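Local coordinates for protein putative O-Methyltransferase (Corynebacterium glutamicum, PDB 3DR5) that probably transfers a methyl group from S-adenosyl-L-methionine to an oxygen atom of a substrate that is not yet known, at residues L45-N53 and S129-V137. Residues are numbered along the deposited sequence; the frame is centred on the assembly and turned at random.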
ATOM      1  N   LEU A  45       2.621  -6.009   1.795  1.00 27.58           N
ATOM      2  CA  LEU A  45       2.536  -7.050   0.757  1.00 29.21           C
ATOM      3  C   LEU A  45       1.205  -7.808   0.920  1.00 28.50           C
ATOM      4  O   LEU A  45       0.540  -8.135  -0.059  1.00 29.78           O
ATOM      5  CB  LEU A  45       3.737  -8.022   0.839  1.00 27.83           C
ATOM      6  CG  LEU A  45       5.088  -7.397   0.440  1.00 30.54           C
ATOM      7  CD1 LEU A  45       6.184  -8.462   0.500  1.00 32.59           C
ATOM      8  CD2 LEU A  45       4.998  -6.809  -0.978  1.00 29.82           C
ATOM      9  N   THR A  46       0.816  -8.077   2.161  1.00 27.80           N
ATOM     10  CA  THR A  46      -0.446  -8.759   2.436  1.00 28.58           C
ATOM     11  C   THR A  46      -1.615  -7.890   1.951  1.00 27.31           C
ATOM     12  O   THR A  46      -2.583  -8.394   1.395  1.00 28.48           O
ATOM     13  CB  THR A  46      -0.610  -9.009   3.946  1.00 27.74           C
ATOM     14  OG1 THR A  46       0.520  -9.743   4.422  1.00 28.37           O
ATOM     15  CG2 THR A  46      -1.871  -9.796   4.231  1.00 28.82           C
ATOM     16  N   THR A  47      -1.514  -6.579   2.167  1.00 28.69           N
ATOM     17  CA  THR A  47      -2.551  -5.635   1.761  1.00 27.73           C
ATOM     18  C   THR A  47      -2.747  -5.631   0.251  1.00 27.47           C
ATOM     19  O   THR A  47      -3.880  -5.665  -0.232  1.00 27.23           O
ATOM     20  CB  THR A  47      -2.205  -4.197   2.204  1.00 28.09           C
ATOM     21  OG1 THR A  47      -2.097  -4.144   3.631  1.00 27.40           O
ATOM     22  CG2 THR A  47      -3.286  -3.215   1.740  1.00 23.26           C
ATOM     23  N   LEU A  48      -1.646  -5.590  -0.496  1.00 26.00           N
ATOM     24  CA  LEU A  48      -1.738  -5.582  -1.952  1.00 24.82           C
ATOM     25  C   LEU A  48      -2.213  -6.928  -2.484  1.00 24.93           C
ATOM     26  O   LEU A  48      -2.955  -6.985  -3.468  1.00 24.34           O
ATOM     27  CB  LEU A  48      -0.386  -5.215  -2.575  1.00 26.01           C
ATOM     28  CG  LEU A  48       0.092  -3.787  -2.253  1.00 30.70           C
ATOM     29  CD1 LEU A  48       1.472  -3.544  -2.873  1.00 30.77           C
ATOM     30  CD2 LEU A  48      -0.926  -2.769  -2.783  1.00 26.08           C
ATOM     31  N   ALA A  49      -1.785  -8.013  -1.840  1.00 25.73           N
ATOM     32  CA  ALA A  49      -2.202  -9.340  -2.270  1.00 26.68           C
ATOM     33  C   ALA A  49      -3.700  -9.474  -2.016  1.00 26.17           C
ATOM     34  O   ALA A  49      -4.407 -10.148  -2.764  1.00 25.74           O
ATOM     35  CB  ALA A  49      -1.430 -10.427  -1.498  1.00 24.82           C
ATOM     36  N   ALA A  50      -4.177  -8.829  -0.952  1.00 27.11           N
ATOM     37  CA  ALA A  50      -5.590  -8.866  -0.580  1.00 27.80           C
ATOM     38  C   ALA A  50      -6.448  -7.914  -1.413  1.00 29.60           C
ATOM     39  O   ALA A  50      -7.589  -8.231  -1.737  1.00 32.07           O
ATOM     40  CB  ALA A  50      -5.748  -8.536   0.899  1.00 29.92           C
ATOM     41  N   THR A  51      -5.907  -6.752  -1.761  1.00 29.29           N
ATOM     42  CA  THR A  51      -6.663  -5.784  -2.538  1.00 30.18           C
ATOM     43  C   THR A  51      -6.651  -6.062  -4.048  1.00 32.02           C
ATOM     44  O   THR A  51      -7.672  -5.842  -4.708  1.00 31.22           O
ATOM     45  CB  THR A  51      -6.179  -4.328  -2.251  1.00 29.68           C
ATOM     46  OG1 THR A  51      -4.832  -4.141  -2.720  1.00 29.87           O
ATOM     47  CG2 THR A  51      -6.224  -4.060  -0.740  1.00 27.26           C
ATOM     48  N   THR A  52      -5.527  -6.542  -4.593  1.00 31.53           N
ATOM     49  CA  THR A  52      -5.469  -6.828  -6.026  1.00 31.58           C
ATOM     50  C   THR A  52      -6.491  -7.901  -6.396  1.00 33.91           C
ATOM     51  O   THR A  52      -6.889  -8.724  -5.568  1.00 34.00           O
ATOM     52  CB  THR A  52      -4.042  -7.226  -6.492  1.00 30.61           C
ATOM     53  OG1 THR A  52      -3.534  -8.292  -5.682  1.00 27.87           O
ATOM     54  CG2 THR A  52      -3.122  -6.015  -6.409  1.00 28.08           C
ATOM     55  N   ASN A  53      -6.901  -7.900  -7.657  1.00 36.96           N
ATOM     56  CA  ASN A  53      -7.957  -8.797  -8.124  1.00 41.28           C
ATOM     57  C   ASN A  53      -7.612 -10.219  -8.533  1.00 42.44           C
ATOM     58  O   ASN A  53      -6.996 -10.436  -9.573  1.00 42.24           O
ATOM     59  CB  ASN A  53      -8.715  -8.088  -9.255  1.00 41.27           C
ATOM     60  CG  ASN A  53     -10.094  -8.678  -9.504  1.00 44.44           C
ATOM     61  OD1 ASN A  53     -10.453  -9.707  -8.931  1.00 47.26           O
ATOM     62  ND2 ASN A  53     -10.872  -8.031 -10.377  1.00 47.57           N
ATOM     63  N   SER A 129      -1.439 -11.997 -16.875  1.00 35.37           N
ATOM     64  CA  SER A 129      -2.012 -13.033 -16.026  1.00 34.54           C
ATOM     65  C   SER A 129      -1.755 -12.876 -14.534  1.00 31.43           C
ATOM     66  O   SER A 129      -2.296 -13.633 -13.730  1.00 32.63           O
ATOM     67  CB  SER A 129      -1.486 -14.396 -16.457  1.00 35.03           C
ATOM     68  OG  SER A 129      -2.257 -14.970 -17.490  1.00 37.23           O
ATOM     69  N   TYR A 130      -0.952 -11.892 -14.156  1.00 29.68           N
ATOM     70  CA  TYR A 130      -0.610 -11.722 -12.760  1.00 28.67           C
ATOM     71  C   TYR A 130      -1.080 -10.412 -12.152  1.00 28.72           C
ATOM     72  O   TYR A 130      -0.997  -9.357 -12.774  1.00 29.68           O
ATOM     73  CB  TYR A 130       0.906 -11.890 -12.612  1.00 28.26           C
ATOM     74  CG  TYR A 130       1.383 -13.274 -13.019  1.00 29.26           C
ATOM     75  CD1 TYR A 130       1.348 -14.337 -12.112  1.00 29.35           C
ATOM     76  CD2 TYR A 130       1.767 -13.545 -14.335  1.00 28.46           C
ATOM     77  CE1 TYR A 130       1.693 -15.633 -12.497  1.00 26.56           C
ATOM     78  CE2 TYR A 130       2.114 -14.835 -14.735  1.00 29.12           C
ATOM     79  CZ  TYR A 130       2.066 -15.878 -13.807  1.00 29.08           C
ATOM     80  OH  TYR A 130       2.409 -17.156 -14.194  1.00 27.26           O
ATOM     81  N   GLN A 131      -1.563 -10.501 -10.916  1.00 28.03           N
ATOM     82  CA  GLN A 131      -2.074  -9.351 -10.182  1.00 27.77           C
ATOM     83  C   GLN A 131      -1.031  -8.701  -9.270  1.00 27.85           C
ATOM     84  O   GLN A 131      -1.212  -7.570  -8.811  1.00 29.71           O
ATOM     85  CB  GLN A 131      -3.262  -9.780  -9.325  1.00 26.77           C
ATOM     86  CG  GLN A 131      -2.831 -10.610  -8.103  1.00 26.44           C
ATOM     87  CD  GLN A 131      -3.969 -11.378  -7.450  1.00 24.98           C
ATOM     88  OE1 GLN A 131      -4.533 -10.945  -6.447  1.00 24.78           O
ATOM     89  NE2 GLN A 131      -4.319 -12.517  -8.030  1.00 20.94           N
ATOM     90  N   LEU A 132       0.059  -9.411  -9.003  1.00 27.47           N
ATOM     91  CA  LEU A 132       1.081  -8.883  -8.105  1.00 26.57           C
ATOM     92  C   LEU A 132       2.439  -9.530  -8.344  1.00 27.51           C
ATOM     93  O   LEU A 132       2.555 -10.753  -8.444  1.00 29.60           O
ATOM     94  CB  LEU A 132       0.653  -9.105  -6.642  1.00 25.75           C
ATOM     95  CG  LEU A 132       1.637  -8.773  -5.505  1.00 29.37           C
ATOM     96  CD1 LEU A 132       1.833  -7.263  -5.418  1.00 27.98           C
ATOM     97  CD2 LEU A 132       1.113  -9.315  -4.173  1.00 27.03           C
ATOM     98  N   VAL A 133       3.469  -8.699  -8.441  1.00 26.58           N
ATOM     99  CA  VAL A 133       4.817  -9.190  -8.633  1.00 25.15           C
ATOM    100  C   VAL A 133       5.749  -8.459  -7.668  1.00 26.35           C
ATOM    101  O   VAL A 133       5.820  -7.228  -7.652  1.00 26.47           O
ATOM    102  CB  VAL A 133       5.296  -8.985 -10.096  1.00 25.87           C
ATOM    103  CG1 VAL A 133       6.735  -9.485 -10.258  1.00 25.01           C
ATOM    104  CG2 VAL A 133       4.365  -9.729 -11.053  1.00 20.36           C
ATOM    105  N   PHE A 134       6.444  -9.229  -6.843  1.00 25.32           N
ATOM    106  CA  PHE A 134       7.399  -8.684  -5.895  1.00 26.86           C
ATOM    107  C   PHE A 134       8.785  -9.057  -6.404  1.00 27.34           C
ATOM    108  O   PHE A 134       9.062 -10.223  -6.726  1.00 28.20           O
ATOM    109  CB  PHE A 134       7.217  -9.282  -4.492  1.00 26.10           C
ATOM    110  CG  PHE A 134       8.316  -8.902  -3.539  1.00 25.49           C
ATOM    111  CD1 PHE A 134       8.269  -7.700  -2.840  1.00 24.26           C
ATOM    112  CD2 PHE A 134       9.420  -9.738  -3.372  1.00 29.08           C
ATOM    113  CE1 PHE A 134       9.323  -7.326  -1.993  1.00 28.36           C
ATOM    114  CE2 PHE A 134      10.478  -9.376  -2.532  1.00 32.22           C
ATOM    115  CZ  PHE A 134      10.427  -8.169  -1.835  1.00 32.15           C
ATOM    116  N   GLY A 135       9.652  -8.057  -6.485  1.00 28.79           N
ATOM    117  CA  GLY A 135      11.003  -8.303  -6.942  1.00 28.63           C
ATOM    118  C   GLY A 135      12.080  -7.829  -5.976  1.00 29.23           C
ATOM    119  O   GLY A 135      12.044  -6.701  -5.481  1.00 26.26           O
ATOM    120  N   GLN A 136      13.010  -8.723  -5.661  1.00 30.13           N
ATOM    121  CA  GLN A 136      14.137  -8.381  -4.808  1.00 33.40           C
ATOM    122  C   GLN A 136      15.354  -8.700  -5.683  1.00 35.44           C
ATOM    123  O   GLN A 136      15.838  -9.835  -5.731  1.00 36.80           O
ATOM    124  CB  GLN A 136      14.181  -9.230  -3.527  1.00 32.41           C
ATOM    125  CG  GLN A 136      15.391  -8.905  -2.664  1.00 33.06           C
ATOM    126  CD  GLN A 136      15.133  -7.799  -1.660  1.00 33.64           C
ATOM    127  OE1 GLN A 136      15.758  -6.738  -1.707  1.00 35.68           O
ATOM    128  NE2 GLN A 136      14.210  -8.042  -0.740  1.00 29.90           N
ATOM    129  N   VAL A 137      15.854  -7.687  -6.374  1.00 36.19           N
ATOM    130  CA  VAL A 137      16.982  -7.856  -7.283  1.00 38.42           C
ATOM    131  C   VAL A 137      18.050  -6.792  -7.068  1.00 41.25           C
ATOM    132  O   VAL A 137      17.884  -5.890  -6.240  1.00 41.64           O
ATOM    133  CB  VAL A 137      16.501  -7.792  -8.758  1.00 36.88           C
ATOM    134  CG1 VAL A 137      15.463  -8.879  -9.016  1.00 34.48           C
ATOM    135  CG2 VAL A 137      15.883  -6.418  -9.054  1.00 35.11           C
TER
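Helix 39-51 lies against one face of the central sheet of a Rossmann-like methyltransferase domain, and Leu45, Leu48, Ala49 and Thr52 meet Leu132 and Phe134 of strand 130-135 there, and Gln131 at the corner where that strand is broken. The short helix and strand axes run nearly antiparallel, at 157°, and approach to 9.6 Å. Leu132 fits against one turn of the helix: its CG stands anti to the backbone N (chi1 173°), directed at the helix, and the methyls divide there, CD2 onto Ala49 CB at 3.9 Å and CD1 beside Leu48 CB at 4.1 Å. One turn earlier, Leu45 crosses Phe134 at about a right angle and brings both methyls to the same ring corner, CD2 3.9 Å and CD1 4.0 Å from Phe134 CD1. The strand occupies an inner place in the mostly parallel sheet, order 3-2-1-4-5-7-6 as in class I methyltransferases, with strands 59-63 and 157-161 as its neighbours. Val160 of the latter touches Leu48, Leu132 and Phe134, while Val70 of helix 67-77 touches both Leu45 and Phe134. At the first residue to leave helical angles, Thr52 OG1 bonds back to Leu48 O at 2.6 Å, tilted 21° from the carbonyl plane; that oxygen also accepts from Thr52 N, so two bonds grip it. A chi1 that sets OG1 between the backbone N and the carbonyl carbon leaves Thr52 CG2 3.4 Å from Gln131 O and Thr52 OG1 3.4 Å from Gln131 CG. Another side of the helix, through Thr47, Ala50 and Thr51, packs on the second subunit, where Thr51 OG1 hydrogen-bonds Thr51 OG1 of that chain.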